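Long-range contacts in putative uncharacterized protein PH0242 (Pyrococcus horikoshii, PDB 3VU1), which is an oligosaccharyltransferase of the archaeal AglB family, represented here by its C-terminal globular domain, which holds a bound calcium ion: residues R60-L64 / V77-W82; D71-E76 / S223-F228; F250-A254 / S284-I290; L341-V347 / F475-Y481. One frame throughout, in Å; residues are numbered along the deposited sequence.

Contact 1 of 4, residues R60-L64 / V77-W82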
loop_
_atom_site.group_PDB
_atom_site.type_symbol
_atom_site.label_atom_id
_atom_site.label_comp_id
_atom_site.label_asym_id
_atom_site.label_seq_id
_atom_site.Cartn_x
_atom_site.Cartn_y
_atom_site.Cartn_z
ATOM N N ARG A 60 -10.664 6.149 8.082
ATOM C CA ARG A 60 -9.592 5.442 7.397
ATOM C C ARG A 60 -10.073 4.501 6.273
ATOM O O ARG A 60 -9.296 4.173 5.374
ATOM C CB ARG A 60 -8.683 4.717 8.393
ATOM C CG ARG A 60 -7.771 5.654 9.155
ATOM C CD ARG A 60 -6.815 4.913 10.059
ATOM N NE ARG A 60 -5.908 5.854 10.718
ATOM C CZ ARG A 60 -4.849 5.498 11.453
ATOM N NH1 ARG A 60 -4.565 4.220 11.626
ATOM N NH2 ARG A 60 -4.057 6.425 12.009
ATOM N N ASP A 61 -11.341 4.098 6.312
ATOM C CA ASP A 61 -11.948 3.299 5.248
ATOM C C ASP A 61 -11.801 3.953 3.881
ATOM O O ASP A 61 -11.523 3.280 2.885
ATOM C CB ASP A 61 -13.451 3.090 5.514
ATOM C CG ASP A 61 -13.749 1.976 6.559
ATOM O OD1 ASP A 61 -12.822 1.476 7.267
ATOM O OD2 ASP A 61 -14.952 1.613 6.661
ATOM N N HIS A 62 -11.995 5.268 3.832
ATOM C CA HIS A 62 -11.912 6.010 2.578
ATOM C C HIS A 62 -10.510 5.998 2.059
ATOM O O HIS A 62 -10.294 5.991 0.823
ATOM C CB HIS A 62 -12.376 7.442 2.755
ATOM C CG HIS A 62 -13.847 7.560 2.999
ATOM N ND1 HIS A 62 -14.750 7.476 2.005
ATOM C CD2 HIS A 62 -14.575 7.716 4.188
ATOM C CE1 HIS A 62 -15.992 7.600 2.516
ATOM N NE2 HIS A 62 -15.882 7.740 3.854
ATOM N N ILE A 63 -9.545 5.992 2.983
ATOM C CA ILE A 63 -8.159 5.983 2.578
ATOM C C ILE A 63 -7.711 4.583 2.116
ATOM O O ILE A 63 -7.071 4.432 1.046
ATOM C CB ILE A 63 -7.252 6.636 3.648
ATOM C CG1 ILE A 63 -7.788 8.037 3.987
ATOM C CG2 ILE A 63 -5.811 6.700 3.164
ATOM C CD1 ILE A 63 -8.111 8.928 2.794
ATOM N N LEU A 64 -8.074 3.559 2.878
ATOM C CA LEU A 64 -7.888 2.197 2.389
ATOM C C LEU A 64 -8.514 2.026 0.989
ATOM O O LEU A 64 -7.907 1.403 0.109
ATOM C CB LEU A 64 -8.424 1.143 3.370
ATOM C CG LEU A 64 -7.627 0.954 4.671
ATOM C CD1 LEU A 64 -8.225 -0.159 5.528
ATOM C CD2 LEU A 64 -6.158 0.666 4.424
ATOM N N VAL A 77 -1.404 6.908 -1.196
ATOM C CA VAL A 77 -1.788 7.290 0.117
ATOM C C VAL A 77 -0.591 7.236 1.089
ATOM O O VAL A 77 0.318 6.414 0.937
ATOM C CB VAL A 77 -2.939 6.350 0.474
ATOM C CG1 VAL A 77 -2.857 5.865 1.909
ATOM C CG2 VAL A 77 -4.239 7.027 0.085
ATOM N N ASP A 78 -0.578 8.114 2.087
ATOM C CA ASP A 78 0.574 8.177 2.974
ATOM C C ASP A 78 0.459 7.199 4.158
ATOM O O ASP A 78 0.311 7.594 5.337
ATOM C CB ASP A 78 0.897 9.620 3.380
ATOM C CG ASP A 78 2.084 9.711 4.350
ATOM O OD1 ASP A 78 3.014 8.889 4.292
ATOM O OD2 ASP A 78 2.093 10.618 5.196
ATOM N N PHE A 79 0.579 5.912 3.838
ATOM C CA PHE A 79 0.552 4.869 4.885
ATOM C C PHE A 79 1.634 5.010 5.959
ATOM O O PHE A 79 1.464 4.489 7.081
ATOM C CB PHE A 79 0.625 3.464 4.290
ATOM C CG PHE A 79 -0.606 3.050 3.547
ATOM C CD1 PHE A 79 -0.504 2.499 2.264
ATOM C CD2 PHE A 79 -1.868 3.190 4.125
ATOM C CE1 PHE A 79 -1.643 2.088 1.578
ATOM C CE2 PHE A 79 -2.997 2.779 3.446
ATOM C CZ PHE A 79 -2.891 2.236 2.174
ATOM N N GLU A 80 2.740 5.679 5.622
ATOM C CA GLU A 80 3.812 5.856 6.592
ATOM C C GLU A 80 3.317 6.600 7.843
ATOM O O GLU A 80 3.659 6.224 8.960
ATOM C CB GLU A 80 5.046 6.538 5.982
ATOM C CG GLU A 80 6.137 6.889 6.999
ATOM C CD GLU A 80 6.694 5.677 7.759
ATOM O OE1 GLU A 80 7.657 5.839 8.567
ATOM O OE2 GLU A 80 6.174 4.553 7.545
ATOM N N SER A 81 2.491 7.627 7.652
ATOM C CA SER A 81 1.984 8.383 8.781
ATOM C C SER A 81 1.204 7.491 9.747
ATOM O O SER A 81 1.111 7.803 10.917
ATOM C CB SER A 81 1.123 9.552 8.325
ATOM O OG SER A 81 -0.090 9.056 7.836
ATOM N N TRP A 82 0.683 6.365 9.267
ATOM C CA TRP A 82 0.059 5.376 10.159
ATOM C C TRP A 82 1.009 4.394 10.748
ATOM O O TRP A 82 0.555 3.528 11.486
ATOM C CB TRP A 82 -1.068 4.580 9.484
ATOM C CG TRP A 82 -2.183 5.370 8.838
ATOM C CD1 TRP A 82 -2.450 6.735 8.938
ATOM C CD2 TRP A 82 -3.236 4.840 7.968
ATOM N NE1 TRP A 82 -3.547 7.078 8.188
ATOM C CE2 TRP A 82 -4.067 5.980 7.584
ATOM C CE3 TRP A 82 -3.560 3.586 7.492
ATOM C CZ2 TRP A 82 -5.175 5.834 6.767
ATOM C CZ3 TRP A 82 -4.675 3.452 6.664
ATOM C CH2 TRP A 82 -5.457 4.552 6.310
#

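Contact 2 of 4, residues D71-E76 / S223-F228. With CA (calcium ion), chain C.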
loop_
_atom_site.group_PDB
_atom_site.type_symbol
_atom_site.label_atom_id
_atom_site.label_comp_id
_atom_site.label_asym_id
_atom_site.label_seq_id
_atom_site.Cartn_x
_atom_site.Cartn_y
_atom_site.Cartn_z
ATOM N N ASP A 71 -5.324 3.892 -9.076
ATOM C CA ASP A 71 -4.153 3.584 -9.850
ATOM C C ASP A 71 -3.403 4.888 -9.907
ATOM O O ASP A 71 -4.008 5.951 -9.784
ATOM C CB ASP A 71 -4.593 3.163 -11.250
ATOM C CG ASP A 71 -3.428 2.774 -12.148
ATOM O OD1 ASP A 71 -3.623 2.814 -13.400
ATOM O OD2 ASP A 71 -2.340 2.434 -11.604
ATOM N N GLY A 72 -2.085 4.805 -10.052
ATOM C CA GLY A 72 -1.272 5.974 -10.319
ATOM C C GLY A 72 -1.178 6.945 -9.178
ATOM O O GLY A 72 -1.205 6.550 -8.023
ATOM N N ASN A 73 -1.068 8.226 -9.511
ATOM C CA ASN A 73 -0.734 9.250 -8.520
ATOM C C ASN A 73 -1.721 9.351 -7.393
ATOM O O ASN A 73 -1.311 9.397 -6.235
ATOM C CB ASN A 73 -0.588 10.627 -9.172
ATOM C CG ASN A 73 0.764 10.824 -9.803
ATOM O OD1 ASN A 73 1.745 10.188 -9.420
ATOM N ND2 ASN A 73 0.828 11.709 -10.770
ATOM N N ILE A 74 -3.012 9.393 -7.737
ATOM C CA ILE A 74 -4.034 9.611 -6.749
ATOM C C ILE A 74 -4.119 8.474 -5.738
ATOM O O ILE A 74 -4.630 8.682 -4.630
ATOM C CB ILE A 74 -5.417 9.868 -7.370
ATOM C CG1 ILE A 74 -6.212 10.849 -6.506
ATOM C CG2 ILE A 74 -6.211 8.578 -7.573
ATOM C CD1 ILE A 74 -7.365 11.426 -7.292
ATOM N N SER A 75 -3.613 7.293 -6.104
ATOM C CA SER A 75 -3.725 6.129 -5.224
ATOM C C SER A 75 -2.609 6.091 -4.186
ATOM O O SER A 75 -2.573 5.197 -3.324
ATOM C CB SER A 75 -3.759 4.850 -6.034
ATOM O OG SER A 75 -2.443 4.467 -6.380
ATOM N N GLU A 76 -1.719 7.077 -4.260
ATOM C CA GLU A 76 -0.548 7.114 -3.387
ATOM C C GLU A 76 -0.860 7.736 -2.034
ATOM O O GLU A 76 -0.587 8.877 -1.734
ATOM C CB GLU A 76 0.651 7.782 -4.050
ATOM C CG GLU A 76 1.386 6.881 -5.037
ATOM C CD GLU A 76 2.768 7.413 -5.414
ATOM O OE1 GLU A 76 3.481 7.969 -4.528
ATOM O OE2 GLU A 76 3.156 7.261 -6.601
ATOM N N SER A 223 -1.105 -0.882 -15.355
ATOM C CA SER A 223 -1.405 0.434 -14.878
ATOM C C SER A 223 -1.682 1.290 -16.111
ATOM O O SER A 223 -1.092 1.086 -17.155
ATOM C CB SER A 223 -0.205 0.957 -14.111
ATOM O OG SER A 223 -0.467 2.206 -13.549
ATOM N N SER A 224 -2.614 2.220 -16.006
ATOM C CA SER A 224 -2.745 3.252 -17.022
ATOM C C SER A 224 -1.495 4.154 -17.061
ATOM O O SER A 224 -1.313 4.925 -17.993
ATOM C CB SER A 224 -3.995 4.085 -16.757
ATOM O OG SER A 224 -5.135 3.238 -16.643
ATOM N N TYR A 225 -0.630 4.042 -16.062
ATOM C CA TYR A 225 0.459 4.992 -15.887
ATOM C C TYR A 225 1.780 4.276 -16.061
ATOM O O TYR A 225 1.909 3.103 -15.732
ATOM C CB TYR A 225 0.347 5.734 -14.534
ATOM C CG TYR A 225 -1.019 6.352 -14.379
ATOM C CD1 TYR A 225 -1.321 7.583 -14.973
ATOM C CD2 TYR A 225 -2.050 5.666 -13.719
ATOM C CE1 TYR A 225 -2.598 8.139 -14.880
ATOM C CE2 TYR A 225 -3.332 6.207 -13.623
ATOM C CZ TYR A 225 -3.600 7.448 -14.204
ATOM O OH TYR A 225 -4.864 8.002 -14.105
ATOM N N SER A 226 2.748 4.981 -16.617
ATOM C CA SER A 226 3.985 4.368 -17.033
ATOM C C SER A 226 4.905 4.120 -15.843
ATOM O O SER A 226 5.152 5.023 -15.051
ATOM C CB SER A 226 4.657 5.263 -18.060
ATOM O OG SER A 226 6.033 4.979 -18.085
ATOM N N GLU A 227 5.398 2.886 -15.714
ATOM C CA GLU A 227 6.281 2.505 -14.599
ATOM C C GLU A 227 5.537 2.183 -13.277
ATOM O O GLU A 227 6.126 1.608 -12.359
ATOM C CB GLU A 227 7.330 3.606 -14.350
ATOM C CG GLU A 227 8.300 3.849 -15.496
ATOM C CD GLU A 227 9.559 3.038 -15.335
ATOM O OE1 GLU A 227 10.445 3.491 -14.577
ATOM O OE2 GLU A 227 9.668 1.947 -15.947
ATOM N N PHE A 228 4.258 2.557 -13.178
ATOM C CA PHE A 228 3.545 2.486 -11.906
ATOM C C PHE A 228 3.397 1.079 -11.274
ATOM O O PHE A 228 3.574 0.916 -10.053
ATOM C CB PHE A 228 2.181 3.201 -11.956
ATOM C CG PHE A 228 1.590 3.404 -10.582
ATOM C CD1 PHE A 228 2.107 4.388 -9.720
ATOM C CD2 PHE A 228 0.590 2.552 -10.100
ATOM C CE1 PHE A 228 1.607 4.547 -8.441
ATOM C CE2 PHE A 228 0.079 2.718 -8.816
ATOM C CZ PHE A 228 0.586 3.716 -7.992
HETATM CA CA CA C . 5.575 7.453 -5.944
#

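Contact 3 of 4, residues F250-A254 / S284-I290. With CA (calcium ion), chain C.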
loop_
_atom_site.group_PDB
_atom_site.type_symbol
_atom_site.label_atom_id
_atom_site.label_comp_id
_atom_site.label_asym_id
_atom_site.label_seq_id
_atom_site.Cartn_x
_atom_site.Cartn_y
_atom_site.Cartn_z
ATOM N N PHE A 250 5.086 -3.334 3.695
ATOM C CA PHE A 250 5.083 -2.006 3.117
ATOM C C PHE A 250 6.439 -1.389 3.310
ATOM O O PHE A 250 6.961 -1.367 4.430
ATOM C CB PHE A 250 4.018 -1.143 3.755
ATOM C CG PHE A 250 3.985 0.279 3.257
ATOM C CD1 PHE A 250 3.651 0.569 1.928
ATOM C CD2 PHE A 250 4.241 1.345 4.138
ATOM C CE1 PHE A 250 3.584 1.886 1.490
ATOM C CE2 PHE A 250 4.195 2.655 3.696
ATOM C CZ PHE A 250 3.853 2.925 2.382
ATOM N N ARG A 251 7.010 -0.920 2.198
ATOM C CA ARG A 251 8.242 -0.159 2.219
ATOM C C ARG A 251 7.956 1.127 1.514
ATOM O O ARG A 251 7.848 1.158 0.279
ATOM C CB ARG A 251 9.332 -0.912 1.502
ATOM C CG ARG A 251 9.737 -2.192 2.196
ATOM C CD ARG A 251 10.517 -3.044 1.232
ATOM N NE ARG A 251 11.123 -4.182 1.900
ATOM C CZ ARG A 251 11.839 -5.113 1.276
ATOM N NH1 ARG A 251 12.057 -5.031 -0.032
ATOM N NH2 ARG A 251 12.364 -6.101 1.976
ATOM N N PRO A 252 7.780 2.197 2.290
ATOM C CA PRO A 252 7.423 3.500 1.689
ATOM C C PRO A 252 8.512 4.013 0.720
ATOM O O PRO A 252 8.182 4.636 -0.300
ATOM C CB PRO A 252 7.243 4.430 2.895
ATOM C CG PRO A 252 7.941 3.747 4.044
ATOM C CD PRO A 252 7.959 2.262 3.756
ATOM N N PHE A 253 9.780 3.732 1.015
ATOM C CA PHE A 253 10.884 4.097 0.097
ATOM C C PHE A 253 11.623 2.863 -0.413
ATOM O O PHE A 253 12.295 2.167 0.327
ATOM C CB PHE A 253 11.844 5.091 0.762
ATOM C CG PHE A 253 11.134 6.226 1.410
ATOM C CD1 PHE A 253 11.047 6.309 2.806
ATOM C CD2 PHE A 253 10.480 7.186 0.632
ATOM C CE1 PHE A 253 10.357 7.360 3.412
ATOM C CE2 PHE A 253 9.774 8.216 1.233
ATOM C CZ PHE A 253 9.712 8.300 2.628
ATOM N N ALA A 254 11.477 2.596 -1.692
ATOM C CA ALA A 254 11.994 1.361 -2.236
ATOM C C ALA A 254 12.714 1.571 -3.572
ATOM O O ALA A 254 12.523 2.598 -4.268
ATOM C CB ALA A 254 10.871 0.362 -2.404
ATOM N N SER A 284 11.293 4.246 -5.906
ATOM C CA SER A 284 9.866 4.491 -5.794
ATOM C C SER A 284 9.527 4.997 -4.393
ATOM O O SER A 284 9.753 4.295 -3.414
ATOM C CB SER A 284 9.102 3.222 -6.122
ATOM O OG SER A 284 7.751 3.388 -5.789
ATOM N N ALA A 285 9.046 6.234 -4.294
ATOM C CA ALA A 285 8.604 6.790 -3.005
ATOM C C ALA A 285 7.080 6.840 -2.958
ATOM O O ALA A 285 6.431 7.510 -3.793
ATOM C CB ALA A 285 9.200 8.169 -2.753
ATOM N N PHE A 286 6.512 6.125 -1.991
ATOM C CA PHE A 286 5.072 5.917 -1.965
ATOM C C PHE A 286 4.281 6.757 -0.934
ATOM O O PHE A 286 4.239 6.448 0.265
ATOM C CB PHE A 286 4.736 4.422 -1.786
ATOM C CG PHE A 286 3.298 4.112 -2.077
ATOM C CD1 PHE A 286 2.894 3.796 -3.373
ATOM C CD2 PHE A 286 2.333 4.211 -1.064
ATOM C CE1 PHE A 286 1.566 3.535 -3.643
ATOM C CE2 PHE A 286 1.007 3.968 -1.335
ATOM C CZ PHE A 286 0.624 3.627 -2.626
ATOM N N GLY A 287 3.613 7.796 -1.403
ATOM C CA GLY A 287 2.776 8.583 -0.514
ATOM C C GLY A 287 3.440 9.713 0.249
ATOM O O GLY A 287 2.757 10.660 0.632
ATOM N N ARG A 288 4.739 9.619 0.517
ATOM C CA ARG A 288 5.459 10.752 1.108
ATOM C C ARG A 288 6.815 11.044 0.456
ATOM O O ARG A 288 7.486 10.142 -0.059
ATOM C CB ARG A 288 5.582 10.629 2.637
ATOM C CG ARG A 288 6.501 9.537 3.123
ATOM C CD ARG A 288 6.801 9.635 4.617
ATOM N NE ARG A 288 5.570 9.856 5.373
ATOM C CZ ARG A 288 5.496 10.368 6.604
ATOM N NH1 ARG A 288 6.597 10.709 7.271
ATOM N NH2 ARG A 288 4.308 10.541 7.166
ATOM N N ASP A 289 7.218 12.311 0.490
ATOM C CA ASP A 289 8.511 12.717 -0.062
ATOM C C ASP A 289 9.715 12.147 0.679
ATOM O O ASP A 289 9.638 11.850 1.887
ATOM C CB ASP A 289 8.610 14.244 -0.085
ATOM C CG ASP A 289 7.578 14.882 -0.994
ATOM O OD1 ASP A 289 7.174 14.298 -2.031
ATOM O OD2 ASP A 289 7.163 15.991 -0.655
ATOM N N ILE A 290 10.829 12.008 -0.042
ATOM C CA ILE A 290 12.149 11.868 0.604
ATOM C C ILE A 290 12.636 13.283 0.968
ATOM O O ILE A 290 12.576 14.166 0.115
ATOM C CB ILE A 290 13.142 11.173 -0.344
ATOM C CG1 ILE A 290 12.619 9.776 -0.689
ATOM C CG2 ILE A 290 14.516 11.070 0.296
ATOM C CD1 ILE A 290 13.136 9.208 -1.988
HETATM CA CA CA C . 5.575 7.453 -5.944
#

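Contact 4 of 4, residues L341-V347 / F475-Y481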
loop_
_atom_site.group_PDB
_atom_site.type_symbol
_atom_site.label_atom_id
_atom_site.label_comp_id
_atom_site.label_asym_id
_atom_site.label_seq_id
_atom_site.Cartn_x
_atom_site.Cartn_y
_atom_site.Cartn_z
ATOM N N LEU A 341 17.241 3.718 3.340
ATOM C CA LEU A 341 17.042 5.150 3.333
ATOM C C LEU A 341 16.780 5.562 4.774
ATOM O O LEU A 341 15.892 5.022 5.425
ATOM C CB LEU A 341 15.876 5.541 2.420
ATOM C CG LEU A 341 15.686 7.063 2.220
ATOM C CD1 LEU A 341 15.247 7.367 0.806
ATOM C CD2 LEU A 341 14.720 7.722 3.221
ATOM N N ALA A 342 17.575 6.482 5.302
ATOM C CA ALA A 342 17.273 7.027 6.633
ATOM C C ALA A 342 16.826 8.492 6.510
ATOM O O ALA A 342 17.450 9.289 5.795
ATOM C CB ALA A 342 18.416 6.856 7.609
ATOM N N GLN A 343 15.701 8.791 7.164
ATOM C CA GLN A 343 15.134 10.124 7.251
ATOM C C GLN A 343 14.165 10.200 8.468
ATOM O O GLN A 343 14.007 9.236 9.238
ATOM C CB GLN A 343 14.477 10.538 5.921
ATOM C CG GLN A 343 13.088 9.984 5.686
ATOM C CD GLN A 343 12.432 10.554 4.457
ATOM O OE1 GLN A 343 13.105 10.896 3.504
ATOM N NE2 GLN A 343 11.110 10.638 4.463
ATOM N N LYS A 344 13.574 11.365 8.668
ATOM C CA LYS A 344 12.655 11.576 9.760
ATOM C C LYS A 344 11.329 10.839 9.550
ATOM O O LYS A 344 10.742 10.900 8.466
ATOM C CB LYS A 344 12.379 13.069 9.898
ATOM C CG LYS A 344 13.544 13.885 10.409
ATOM C CD LYS A 344 13.931 13.469 11.817
ATOM C CE LYS A 344 14.925 14.432 12.447
ATOM N NZ LYS A 344 16.047 13.637 13.037
ATOM N N GLY A 345 10.840 10.167 10.588
ATOM C CA GLY A 345 9.530 9.563 10.492
ATOM C C GLY A 345 9.045 8.967 11.787
ATOM O O GLY A 345 9.768 8.967 12.769
ATOM N N PRO A 346 7.803 8.456 11.789
ATOM C CA PRO A 346 7.161 8.044 13.026
ATOM C C PRO A 346 7.492 6.630 13.440
ATOM O O PRO A 346 7.587 5.747 12.571
ATOM C CB PRO A 346 5.678 8.137 12.697
ATOM C CG PRO A 346 5.582 7.999 11.216
ATOM C CD PRO A 346 6.859 8.538 10.656
ATOM N N VAL A 347 7.665 6.434 14.750
ATOM C CA VAL A 347 7.812 5.120 15.359
ATOM C C VAL A 347 7.009 5.126 16.642
ATOM O O VAL A 347 6.585 6.186 17.114
ATOM C CB VAL A 347 9.280 4.737 15.737
ATOM C CG1 VAL A 347 10.111 4.361 14.514
ATOM C CG2 VAL A 347 9.963 5.835 16.536
ATOM N N PHE A 475 5.836 10.235 17.620
ATOM C CA PHE A 475 7.259 10.281 17.930
ATOM C C PHE A 475 8.061 10.294 16.650
ATOM O O PHE A 475 7.994 9.337 15.893
ATOM C CB PHE A 475 7.650 9.086 18.779
ATOM C CG PHE A 475 7.070 9.116 20.151
ATOM C CD1 PHE A 475 5.762 8.672 20.391
ATOM C CD2 PHE A 475 7.822 9.602 21.225
ATOM C CE1 PHE A 475 5.218 8.701 21.682
ATOM C CE2 PHE A 475 7.276 9.651 22.516
ATOM C CZ PHE A 475 5.974 9.193 22.742
ATOM N N ILE A 476 8.801 11.377 16.411
ATOM C CA ILE A 476 9.629 11.517 15.206
ATOM C C ILE A 476 11.103 11.224 15.494
ATOM O O ILE A 476 11.673 11.778 16.412
ATOM C CB ILE A 476 9.500 12.911 14.558
ATOM C CG1 ILE A 476 8.046 13.207 14.198
ATOM C CG2 ILE A 476 10.388 13.018 13.320
ATOM C CD1 ILE A 476 7.378 12.120 13.401
ATOM N N VAL A 477 11.701 10.344 14.697
ATOM C CA VAL A 477 13.094 9.935 14.846
ATOM C C VAL A 477 13.730 9.860 13.467
ATOM O O VAL A 477 13.004 9.915 12.455
ATOM C CB VAL A 477 13.194 8.548 15.495
ATOM C CG1 VAL A 477 12.575 8.553 16.881
ATOM C CG2 VAL A 477 12.524 7.491 14.625
ATOM N N GLU A 478 15.069 9.760 13.411
ATOM C CA GLU A 478 15.754 9.306 12.184
ATOM C C GLU A 478 15.435 7.841 12.098
ATOM O O GLU A 478 15.819 7.064 12.973
ATOM C CB GLU A 478 17.268 9.473 12.219
ATOM C CG GLU A 478 17.780 10.769 11.606
ATOM C CD GLU A 478 17.817 10.799 10.075
ATOM O OE1 GLU A 478 17.113 11.656 9.484
ATOM O OE2 GLU A 478 18.572 10.011 9.455
ATOM N N LYS A 479 14.697 7.481 11.062
ATOM C CA LYS A 479 14.186 6.133 10.933
ATOM C C LYS A 479 14.890 5.494 9.742
ATOM O O LYS A 479 15.195 6.189 8.752
ATOM C CB LYS A 479 12.666 6.203 10.721
ATOM C CG LYS A 479 11.913 4.902 10.910
ATOM C CD LYS A 479 10.450 5.060 10.542
ATOM C CE LYS A 479 9.713 3.753 10.799
ATOM N NZ LYS A 479 8.278 3.831 10.405
ATOM N N GLU A 480 15.155 4.191 9.850
ATOM C CA GLU A 480 15.701 3.398 8.750
ATOM C C GLU A 480 14.605 2.712 7.944
ATOM O O GLU A 480 13.730 2.089 8.497
ATOM C CB GLU A 480 16.618 2.324 9.287
ATOM C CG GLU A 480 17.863 2.857 9.961
ATOM C CD GLU A 480 18.453 1.812 10.885
ATOM O OE1 GLU A 480 17.675 1.251 11.698
ATOM O OE2 GLU A 480 19.679 1.536 10.798
ATOM N N TYR A 481 14.672 2.821 6.631
ATOM C CA TYR A 481 13.734 2.187 5.740
ATOM C C TYR A 481 14.464 1.187 4.872
ATOM O O TYR A 481 15.579 1.459 4.413
ATOM C CB TYR A 481 13.113 3.243 4.863
ATOM C CG TYR A 481 12.270 4.246 5.648
ATOM C CD1 TYR A 481 12.793 5.491 6.047
ATOM C CD2 TYR A 481 10.941 3.951 5.976
ATOM C CE1 TYR A 481 12.002 6.401 6.738
ATOM C CE2 TYR A 481 10.160 4.836 6.677
ATOM C CZ TYR A 481 10.678 6.061 7.053
ATOM O OH TYR A 481 9.864 6.916 7.752
HETATM O O HOH W 1 9.419 9.362 6.565
HETATM O O HOH W 2 4.535 7.676 17.145
#

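Contact 1 of 4, residues R60-L64 / V77-W82
W82 spreads its indole against the side chains of R60 and I63, and these three residues account for most of the buried surface. The guanidinium of R60 lies flat over one face of the indole, its plane turned only 9° from the ring, with CZ 3.6 Å from the centroid of the W82 five-membered ring, a cation-pi stack. R60 runs extended from CG to NE, which lays its methylenes along the same face and puts CD 3.8 Å from the centroid of the W82 six-membered ring in a CH-pi contact. Arginine suits this place because both its hydrocarbon stem and its flat charged end can lie on an aromatic surface.

I63 sends CG2 to two partners, 3.3 Å from CG1 of V77 and 3.8 Å from CZ2 of W82. Here helix 60-69 packs on the loop that joins it to strand 86-90. L64 adds CD2 near the plane of the indole, 3.9 Å from CZ3 of W82, and also meets F79; the L64 side chain touches W33 as well, the first residue of the family's WWDYG sequence. An inverse gamma turn is centred on D78; separately, O of D78 accepts both the backbone N-H and the hydroxyl of S81. M417 of strand 412-431 touches both I63 and W82.

Contact 2 of 4, residues D71-E76 / S223-F228
D71 faces S223 and S224 with its whole carboxylate, each oxygen using the lone pair on the side of the other. OD2 of D71 takes the hydroxyl of S223 (OG at 2.7 Å), while OD1 of D71 takes the backbone N-H of S224 (N at 2.9 Å). The carboxylate reaches them because CG stands trans to the backbone N (chi1 -178°). K215 forms a salt bridge with OD2 and T210 a hydrogen bond with OD1, so this buried acid has an opposite charge beside it that probably stabilises its ionised form. S223 OG works twice: it also accepts the N-H of Y225, closing an ST turn, and serine suits that dual role of donor and acceptor.

Two loops meet here, the one after helix 60-69 and the one that leads into helix 228-235. F228, which begins that helix, turns one face of its ring to N and CA of G72, a CH-pi contact with CA of G72 3.5 Å from the centroid. Glycine suits the spot: it has no side chain to run into the Y225 ring, whose CD2 lies 3.5 Å from CA of G72, and it readily adopts the positive phi found here (69°). E76 comes to the rim of the F228 ring near its plane, with OE2 3.6 Å from CE1 of F228 and the carboxylate turned 22° from the ring. Both oxygens of E76 bind the calcium ion, OE1 at 2.6 Å and OE2 at 2.5 Å, and OE1 also takes the N-H of G287. A285, H319 and E322 complete the metal site.

Contact 3 of 4, residues F250-A254 / S284-I290
F253 brings its ring against A285, R288 and I290 with its CG trans to the carbonyl carbon (chi1 -48°), whereas F250 and F286 swing theirs trans to the backbone N, which brings the two rings into contact at one edge of F250. The frame is an antiparallel beta ladder between the ends of strands 253-262 and 275-285. A254 and S284 form a hydrogen-bonded pair with two backbone bonds, and F253 and A285 the adjacent non-hydrogen-bonded pair. One further bond joins N of F286 to O of P252 (2.8 Å); P252, lacking an N-H, cannot return a second.

The F253 ring has CB of A285 near its plane, 3.8 Å from CD2 of F253, and CG1 of I290 3.6 Å from the same CD2. CG of R288 lies 3.5 Å from CZ of F253. A large flat ring suits this position, touching A285, R288 and I290 at once and also meeting Y481 edge-to-face. The rings of F250 and F286 are nearly perpendicular, CE1 of F250 lying 3.7 Å from CD2 of F286. The polar end of S284 is bonded to N235. A285 contributes its backbone, not its methyl, to the metal site: its carbonyl O binds the calcium ion at 2.3 Å.

Contact 4 of 4, residues L341-V347 / F475-Y481
K479 and V477 pack against V347 on the face they share with Y481. The K479 chain runs fully extended, with CE 3.8 Å from CG1 of V347, and its NZ gives a hydrogen bond to the backbone O of P346 (3.0 Å); it also forms a salt bridge with E80, so lysine supplies both apolar stem and charged end. CG2 of V347 lies 3.6 Å from CG2 of V477. G345, having no side chain, lets the Y481 hydroxyl come near, OH to CA of G345 3.8 Å. A water links this hydroxyl, NE2 of Q343 and O of K344; E80 bonds the hydroxyl too, while the backbone N of K291 bonds OE1 of Q343 and O of D289 bonds NE2.

Packing is looser round K344 and E478, exposed on the face of A342 and I476: NZ of K344 stays 4.2 Å from OE1 of E478, beyond a salt bridge. K344 instead packs its CD on CG2 of I476 (3.9 Å). Paired backbone bonds join L341 with Y481, Q343 with K479 and G345 with V477. Strand 336-356 continues the sheet to strand 293-301 through A342 and T294, strand 464-487 to strand 385-401 through I476 and D388.

Overall arrangement
Contacts 1 and 2 interlock along the chain: 71-76 falls between the two segments of contact 1, while 223-228 comes much later. Contacts 3 and 4 follow in series. Contact 3 is central, its centre about 13 Å from that of contact 1, 14 Å from contact 2 and 12 Å from contact 4, and it touches all three. It meets contact 2 at the calcium ion, contact 1 through the salt bridge of D78 with R288, and contact 4 through D289 and Q343. Contacts 2 and 4, centres about 26 Å apart, do not touch. E80 of contact 1 bonds K479 and Y481 of contact 4, tying the loop after helix 60-69 to sheets 253-262/275-285 and 336-356/464-487.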